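Local coordinates for protein xenavidin (Xenopus tropicalis, PDB 2UZ2) that binds biotin in a deep pocket at one end of an antiparallel beta-barrel, as a tetrameric frog member of the avidin family, at residues B[10-15]-B[88-93]; B[35-40]-B[44-49]. One frame throughout, in Å; residues are numbered along the deposited sequence.

Interaction 1: residues B[10-15]-B[88-93]; sequences GQWRNK and GEEILH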
loop_
_atom_site.group_PDB
_atom_site.type_symbol
_atom_site.label_atom_id
_atom_site.label_comp_id
_atom_site.label_asym_id
_atom_site.label_seq_id
_atom_site.Cartn_x
_atom_site.Cartn_y
_atom_site.Cartn_z
ATOM N N GLY B 10 22.525 -15.170 1.443
ATOM C CA GLY B 10 22.942 -15.417 0.069
ATOM C C GLY B 10 22.308 -14.464 -0.907
ATOM O O GLY B 10 21.861 -13.410 -0.522
ATOM N N GLN B 11 22.295 -14.867 -2.172
ATOM C CA GLN B 11 21.894 -13.969 -3.245
ATOM C C GLN B 11 20.529 -14.332 -3.768
ATOM O O GLN B 11 20.193 -15.518 -3.910
ATOM C CB GLN B 11 22.914 -14.031 -4.362
ATOM C CG GLN B 11 24.285 -13.648 -3.883
ATOM C CD GLN B 11 25.171 -13.098 -4.971
ATOM O OE1 GLN B 11 26.395 -13.214 -4.860
ATOM N NE2 GLN B 11 24.586 -12.497 -6.009
ATOM N N TRP B 12 19.745 -13.301 -4.040
ATOM C CA TRP B 12 18.404 -13.437 -4.578
ATOM C C TRP B 12 18.249 -12.410 -5.689
ATOM O O TRP B 12 18.929 -11.385 -5.696
ATOM C CB TRP B 12 17.376 -13.087 -3.502
ATOM C CG TRP B 12 17.482 -13.909 -2.227
ATOM C CD1 TRP B 12 18.304 -13.662 -1.144
ATOM C CD2 TRP B 12 16.729 -15.084 -1.903
ATOM N NE1 TRP B 12 18.102 -14.631 -0.175
ATOM C CE2 TRP B 12 17.134 -15.502 -0.615
ATOM C CE3 TRP B 12 15.734 -15.820 -2.581
ATOM C CZ2 TRP B 12 16.587 -16.641 0.015
ATOM C CZ3 TRP B 12 15.207 -16.965 -1.955
ATOM C CH2 TRP B 12 15.623 -17.344 -0.681
ATOM N N ARG B 13 17.326 -12.679 -6.606
ATOM C CA ARG B 13 17.020 -11.697 -7.647
ATOM C C ARG B 13 15.525 -11.556 -7.776
ATOM O O ARG B 13 14.779 -12.509 -7.548
ATOM C CB ARG B 13 17.572 -12.154 -8.998
ATOM C CG ARG B 13 17.091 -13.511 -9.482
ATOM C CD ARG B 13 17.413 -13.754 -10.970
ATOM N NE ARG B 13 16.502 -13.043 -11.865
ATOM C CZ ARG B 13 16.889 -12.196 -12.819
ATOM N NH1 ARG B 13 18.181 -11.957 -13.026
ATOM N NH2 ARG B 13 15.982 -11.591 -13.573
ATOM N N ASN B 14 15.072 -10.380 -8.166
ATOM C CA ASN B 14 13.650 -10.280 -8.532
ATOM C C ASN B 14 13.451 -10.213 -10.037
ATOM O O ASN B 14 14.408 -10.281 -10.801
ATOM C CB ASN B 14 12.958 -9.143 -7.789
ATOM C CG ASN B 14 13.472 -7.762 -8.195
ATOM O OD1 ASN B 14 14.029 -7.593 -9.276
ATOM N ND2 ASN B 14 13.265 -6.767 -7.309
ATOM N N LYS B 15 12.200 -10.065 -10.479
ATOM C CA LYS B 15 11.905 -10.135 -11.899
ATOM C C LYS B 15 12.492 -8.950 -12.670
ATOM O O LYS B 15 12.714 -9.048 -13.885
ATOM C CB LYS B 15 10.387 -10.317 -12.122
ATOM C CG LYS B 15 9.809 -11.489 -11.248
ATOM C CD LYS B 15 8.288 -11.728 -11.395
ATOM C CE LYS B 15 7.983 -12.872 -12.338
ATOM N NZ LYS B 15 6.515 -13.157 -12.444
ATOM N N GLY B 88 9.938 -27.033 -5.133
ATOM C CA GLY B 88 10.737 -27.102 -3.916
ATOM C C GLY B 88 11.813 -26.035 -3.874
ATOM O O GLY B 88 12.745 -26.114 -3.075
ATOM N N GLU B 89 11.684 -25.032 -4.740
ATOM C CA GLU B 89 12.613 -23.887 -4.751
ATOM C C GLU B 89 12.119 -22.778 -3.834
ATOM O O GLU B 89 10.906 -22.563 -3.723
ATOM C CB GLU B 89 12.773 -23.344 -6.170
ATOM C CG GLU B 89 13.369 -24.372 -7.151
ATOM C CD GLU B 89 13.058 -24.041 -8.597
ATOM O OE1 GLU B 89 12.250 -23.120 -8.843
ATOM O OE2 GLU B 89 13.620 -24.711 -9.492
ATOM N N GLU B 90 13.066 -22.074 -3.201
ATOM C CA GLU B 90 12.771 -21.015 -2.229
ATOM C C GLU B 90 12.322 -19.770 -2.956
ATOM O O GLU B 90 12.898 -19.389 -4.004
ATOM C CB GLU B 90 14.001 -20.610 -1.414
ATOM C CG GLU B 90 14.798 -21.687 -0.779
ATOM C CD GLU B 90 16.233 -21.235 -0.527
ATOM O OE1 GLU B 90 17.053 -21.288 -1.466
ATOM O OE2 GLU B 90 16.544 -20.835 0.602
ATOM N N ILE B 91 11.276 -19.133 -2.420
ATOM C CA ILE B 91 10.755 -17.900 -3.005
ATOM C C ILE B 91 10.402 -16.912 -1.893
ATOM O O ILE B 91 9.841 -17.311 -0.867
ATOM C CB ILE B 91 9.515 -18.156 -3.924
ATOM C CG1 ILE B 91 9.841 -19.200 -5.008
ATOM C CG2 ILE B 91 8.987 -16.849 -4.525
ATOM C CD1 ILE B 91 8.837 -19.255 -6.149
ATOM N N LEU B 92 10.745 -15.645 -2.090
ATOM C CA LEU B 92 10.366 -14.637 -1.116
ATOM C C LEU B 92 9.275 -13.805 -1.767
ATOM O O LEU B 92 9.542 -13.137 -2.784
ATOM C CB LEU B 92 11.536 -13.725 -0.762
ATOM C CG LEU B 92 12.878 -14.378 -0.448
ATOM C CD1 LEU B 92 13.919 -13.319 -0.125
ATOM C CD2 LEU B 92 12.704 -15.319 0.722
ATOM N N HIS B 93 8.077 -13.831 -1.190
ATOM C CA HIS B 93 7.003 -12.919 -1.576
ATOM C C HIS B 93 7.064 -11.663 -0.736
ATOM O O HIS B 93 6.926 -11.726 0.477
ATOM C CB HIS B 93 5.612 -13.570 -1.432
ATOM C CG HIS B 93 5.342 -14.658 -2.416
ATOM N ND1 HIS B 93 5.409 -14.467 -3.778
ATOM C CD2 HIS B 93 4.927 -15.930 -2.237
ATOM C CE1 HIS B 93 5.101 -15.595 -4.394
ATOM N NE2 HIS B 93 4.813 -16.502 -3.480
#

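Interaction 2: residues B[35-40]-B[44-49]; sequences YFTSVS and STIRIS. With BTN (biotin), chain D.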
loop_
_atom_site.group_PDB
_atom_site.type_symbol
_atom_site.label_atom_id
_atom_site.label_comp_id
_atom_site.label_asym_id
_atom_site.label_seq_id
_atom_site.Cartn_x
_atom_site.Cartn_y
_atom_site.Cartn_z
ATOM N N TYR B 35 21.782 -4.261 -1.359
ATOM C CA TYR B 35 20.792 -4.354 -2.434
ATOM C C TYR B 35 21.333 -3.589 -3.627
ATOM O O TYR B 35 21.811 -2.434 -3.513
ATOM C CB TYR B 35 19.483 -3.735 -1.964
ATOM C CG TYR B 35 18.312 -4.156 -2.786
ATOM C CD1 TYR B 35 17.453 -5.183 -2.339
ATOM C CD2 TYR B 35 18.012 -3.508 -3.962
ATOM C CE1 TYR B 35 16.334 -5.551 -3.089
ATOM C CE2 TYR B 35 16.898 -3.899 -4.727
ATOM C CZ TYR B 35 16.075 -4.925 -4.264
ATOM O OH TYR B 35 14.979 -5.264 -5.064
ATOM N N PHE B 36 21.260 -4.219 -4.792
ATOM C CA PHE B 36 21.656 -3.534 -5.987
ATOM C C PHE B 36 20.442 -3.451 -6.915
ATOM O O PHE B 36 19.997 -4.464 -7.502
ATOM C CB PHE B 36 22.829 -4.161 -6.734
ATOM C CG PHE B 36 23.255 -3.303 -7.898
ATOM C CD1 PHE B 36 24.225 -2.352 -7.729
ATOM C CD2 PHE B 36 22.579 -3.366 -9.115
ATOM C CE1 PHE B 36 24.617 -1.531 -8.777
ATOM C CE2 PHE B 36 22.925 -2.521 -10.182
ATOM C CZ PHE B 36 23.953 -1.590 -10.005
ATOM N N THR B 37 19.890 -2.264 -7.040
ATOM C CA THR B 37 18.665 -2.160 -7.856
ATOM C C THR B 37 18.925 -2.009 -9.366
ATOM O O THR B 37 19.827 -1.291 -9.794
ATOM C CB THR B 37 17.742 -1.027 -7.371
ATOM O OG1 THR B 37 16.534 -1.090 -8.132
ATOM C CG2 THR B 37 18.403 0.330 -7.579
ATOM N N SER B 38 18.112 -2.672 -10.183
ATOM C CA SER B 38 18.248 -2.567 -11.630
ATOM C C SER B 38 17.418 -1.399 -12.148
ATOM O O SER B 38 17.517 -1.024 -13.336
ATOM C CB SER B 38 17.822 -3.866 -12.305
ATOM O OG SER B 38 18.835 -4.840 -12.184
ATOM N N VAL B 39 16.624 -0.817 -11.252
ATOM C CA VAL B 39 15.742 0.322 -11.546
ATOM C C VAL B 39 15.800 1.450 -10.508
ATOM O O VAL B 39 16.041 1.221 -9.348
ATOM C CB VAL B 39 14.260 -0.102 -11.770
ATOM C CG1 VAL B 39 14.152 -1.029 -12.973
ATOM C CG2 VAL B 39 13.662 -0.705 -10.518
ATOM N N SER B 40 15.598 2.689 -10.948
ATOM C CA SER B 40 15.578 3.779 -9.985
ATOM C C SER B 40 14.670 4.894 -10.468
ATOM O O SER B 40 14.228 4.884 -11.602
ATOM C CB SER B 40 16.999 4.308 -9.756
ATOM O OG SER B 40 17.534 4.800 -10.969
ATOM N N SER B 44 20.830 9.425 -11.352
ATOM C CA SER B 44 22.161 9.208 -10.771
ATOM C C SER B 44 22.568 7.762 -10.978
ATOM O O SER B 44 21.711 6.899 -11.152
ATOM C CB SER B 44 22.192 9.560 -9.272
ATOM O OG SER B 44 21.838 10.927 -9.075
ATOM N N THR B 45 23.875 7.526 -10.989
ATOM C CA THR B 45 24.457 6.203 -11.123
ATOM C C THR B 45 24.014 5.362 -9.934
ATOM O O THR B 45 24.195 5.750 -8.768
ATOM C CB THR B 45 26.009 6.291 -11.179
ATOM O OG1 THR B 45 26.380 7.155 -12.256
ATOM C CG2 THR B 45 26.670 4.918 -11.383
ATOM N N ILE B 46 23.398 4.224 -10.223
ATOM C CA ILE B 46 23.059 3.280 -9.151
ATOM C C ILE B 46 24.325 2.647 -8.556
ATOM O O ILE B 46 25.255 2.273 -9.291
ATOM C CB ILE B 46 22.121 2.182 -9.672
ATOM C CG1 ILE B 46 20.761 2.808 -10.043
ATOM C CG2 ILE B 46 21.918 1.108 -8.627
ATOM C CD1 ILE B 46 19.979 2.036 -11.094
ATOM N N ARG B 47 24.353 2.569 -7.225
ATOM C CA ARG B 47 25.419 1.829 -6.531
ATOM C C ARG B 47 24.830 0.922 -5.497
ATOM O O ARG B 47 23.711 1.151 -5.010
ATOM C CB ARG B 47 26.493 2.741 -5.900
ATOM C CG ARG B 47 27.513 3.253 -6.960
ATOM C CD ARG B 47 28.785 3.903 -6.362
ATOM N NE ARG B 47 29.520 4.646 -7.388
ATOM C CZ ARG B 47 29.084 5.784 -7.929
ATOM N NH1 ARG B 47 27.951 6.320 -7.508
ATOM N NH2 ARG B 47 29.775 6.391 -8.879
ATOM N N ILE B 48 25.580 -0.139 -5.194
ATOM C CA ILE B 48 25.205 -1.088 -4.146
ATOM C C ILE B 48 24.906 -0.278 -2.888
ATOM O O ILE B 48 25.671 0.667 -2.559
ATOM C CB ILE B 48 26.366 -2.056 -3.876
ATOM C CG1 ILE B 48 26.709 -2.844 -5.145
ATOM C CG2 ILE B 48 26.020 -2.985 -2.739
ATOM C CD1 ILE B 48 27.918 -3.753 -5.014
ATOM N N SER B 49 23.811 -0.638 -2.209
ATOM C CA SER B 49 23.346 0.080 -1.035
ATOM C C SER B 49 23.131 -0.858 0.137
ATOM O O SER B 49 22.780 -2.017 -0.053
ATOM C CB SER B 49 22.043 0.838 -1.391
ATOM O OG SER B 49 22.302 1.792 -2.442
HETATM C C11 BTN D . 15.756 6.141 -6.047
HETATM O O11 BTN D . 15.461 7.210 -5.464
HETATM O O12 BTN D . 15.777 6.148 -7.302
HETATM C C10 BTN D . 16.084 4.877 -5.273
HETATM C C9 BTN D . 15.959 3.620 -6.126
HETATM C C8 BTN D . 14.550 3.012 -6.012
HETATM C C7 BTN D . 14.506 1.539 -6.382
HETATM C C2 BTN D . 13.103 0.934 -6.232
HETATM S S1 BTN D . 12.687 0.769 -4.623
HETATM C C6 BTN D . 11.462 -0.537 -4.999
HETATM C C5 BTN D . 11.763 -1.214 -6.325
HETATM N N1 BTN D . 12.343 -2.556 -6.232
HETATM C C3 BTN D . 13.556 -2.581 -6.805
HETATM O O3 BTN D . 14.276 -3.727 -7.191
HETATM N N2 BTN D . 13.989 -1.341 -7.014
HETATM C C4 BTN D . 12.881 -0.398 -6.969
HETATM O O HOH W 1 21.379 -0.283 -5.273
#

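Interaction 1: residues B[10-15]-B[88-93]
Trp-12 and Leu-92 both carry CG anti to their own carbonyl carbons (chi1 -57° and -47°), and from two non-adjacent barrel strands this turn brings the indole and the isobutyl group together. Leu-92 CD1 sits over one face of the indole, 3.9 Å from the centroid of the six-membered ring and 14° off its normal, a well-centred CH-pi contact. The other branch reaches outward along the ring, with Leu-92 CD2 3.8 Å from Trp-12 CH2, while Leu-92 CG lies 3.8 Å from Trp-12 CZ3. One leucine thus meets most of the benzo ring, and the two side chains cross at about a right angle. Glu-90 comes to the far rim instead: its CB is 3.7 Å from Trp-12 CH2, near the ring plane. Its extended chain carries the carboxylate onward to a salt bridge with Arg-121, which also makes a cation-pi contact with the indole and donates to the carbonyl of Gln-11. Trp-12 NE1 is held by the carbonyl of Leu-8, which helps to fix the rotation of the ring. With an alanine in place of Trp-12, a gap would probably open beneath Leu-92, and both Leu-8 O and Arg-121 would lose their indole partner. No backbone hydrogen bond links the two segments, because strand 112-121 runs between them in the closed barrel. A tryptophan in a Gly-x-Trp sequence on the first strand, packed with an arginine from the end of the last strand, is a signature of the calycin superfamily, to which the avidins belong.

Interaction 2: residues B[35-40]-B[44-49]
The loop joining strands 30-36 and 49-55, part of the biotin pocket, springs from an antiparallel hydrogen-bonded pair, Tyr-35 and Ser-49. Tyr-35 N donates to Ser-49 O at 2.8 Å in the carbonyl plane, and Ser-49 N returns a bond to Tyr-35 O at 3.0 Å. Past Phe-36 and Ile-48 the chains draw apart, and one water bridges them, donating to Tyr-35 O and Arg-47 O and accepting from Thr-37 N. Apolar side chains join the two limbs of the loop: Ile-46 CG2 lies over a face of the Phe-36 ring, 3.9 Å from its centroid but offset toward the rim, whereas Ile-48 CG1 meets the ring edge 3.6 Å from Phe-36 CD1. Within the avidin barrel, the end of strand 30-36 and the first half of the loop supply ligand contacts. Tyr-35 OH donates to the ureido oxygen O3 of biotin at 2.7 Å, a bond that arrives with O3 near the plane of the phenol ring; Asn-14 grips the same oxygen. Because Thr-37 places OG1 anti to the backbone N (chi1 -174°), the hydroxyl faces biotin and CG2 packs on Ile-46 CG2. Thr-37 OG1 accepts from biotin N2 at 2.8 Å and donates to a lone pair of Val-39 O at 2.7 Å, so the loop's own carbonyl orients its proton away from the ligand. Val-39 CG2 lies 3.6 Å from biotin C4, and Trp-109 of a neighbouring subunit packs on that valine.

Both contacts belong to one eight-stranded barrel, with centres about 19 Å apart, and interaction 2 lies inside the long chain loop that interaction 1 closes. Residues 10-15 and 88-93 meet mostly through buried carbon, side chain against side chain across an intervening strand. The 35-40 and 44-49 segments, neighbours in sequence, are only partly buried and combine backbone bonding, a bridging water and polar ligand contacts with an apolar patch nearer the surface. The two places meet at the pocket: Asn-14 ND2 lies 3.2 Å from Tyr-35 OH, although the Trp-12 side chain remains about 11 Å from the ligand.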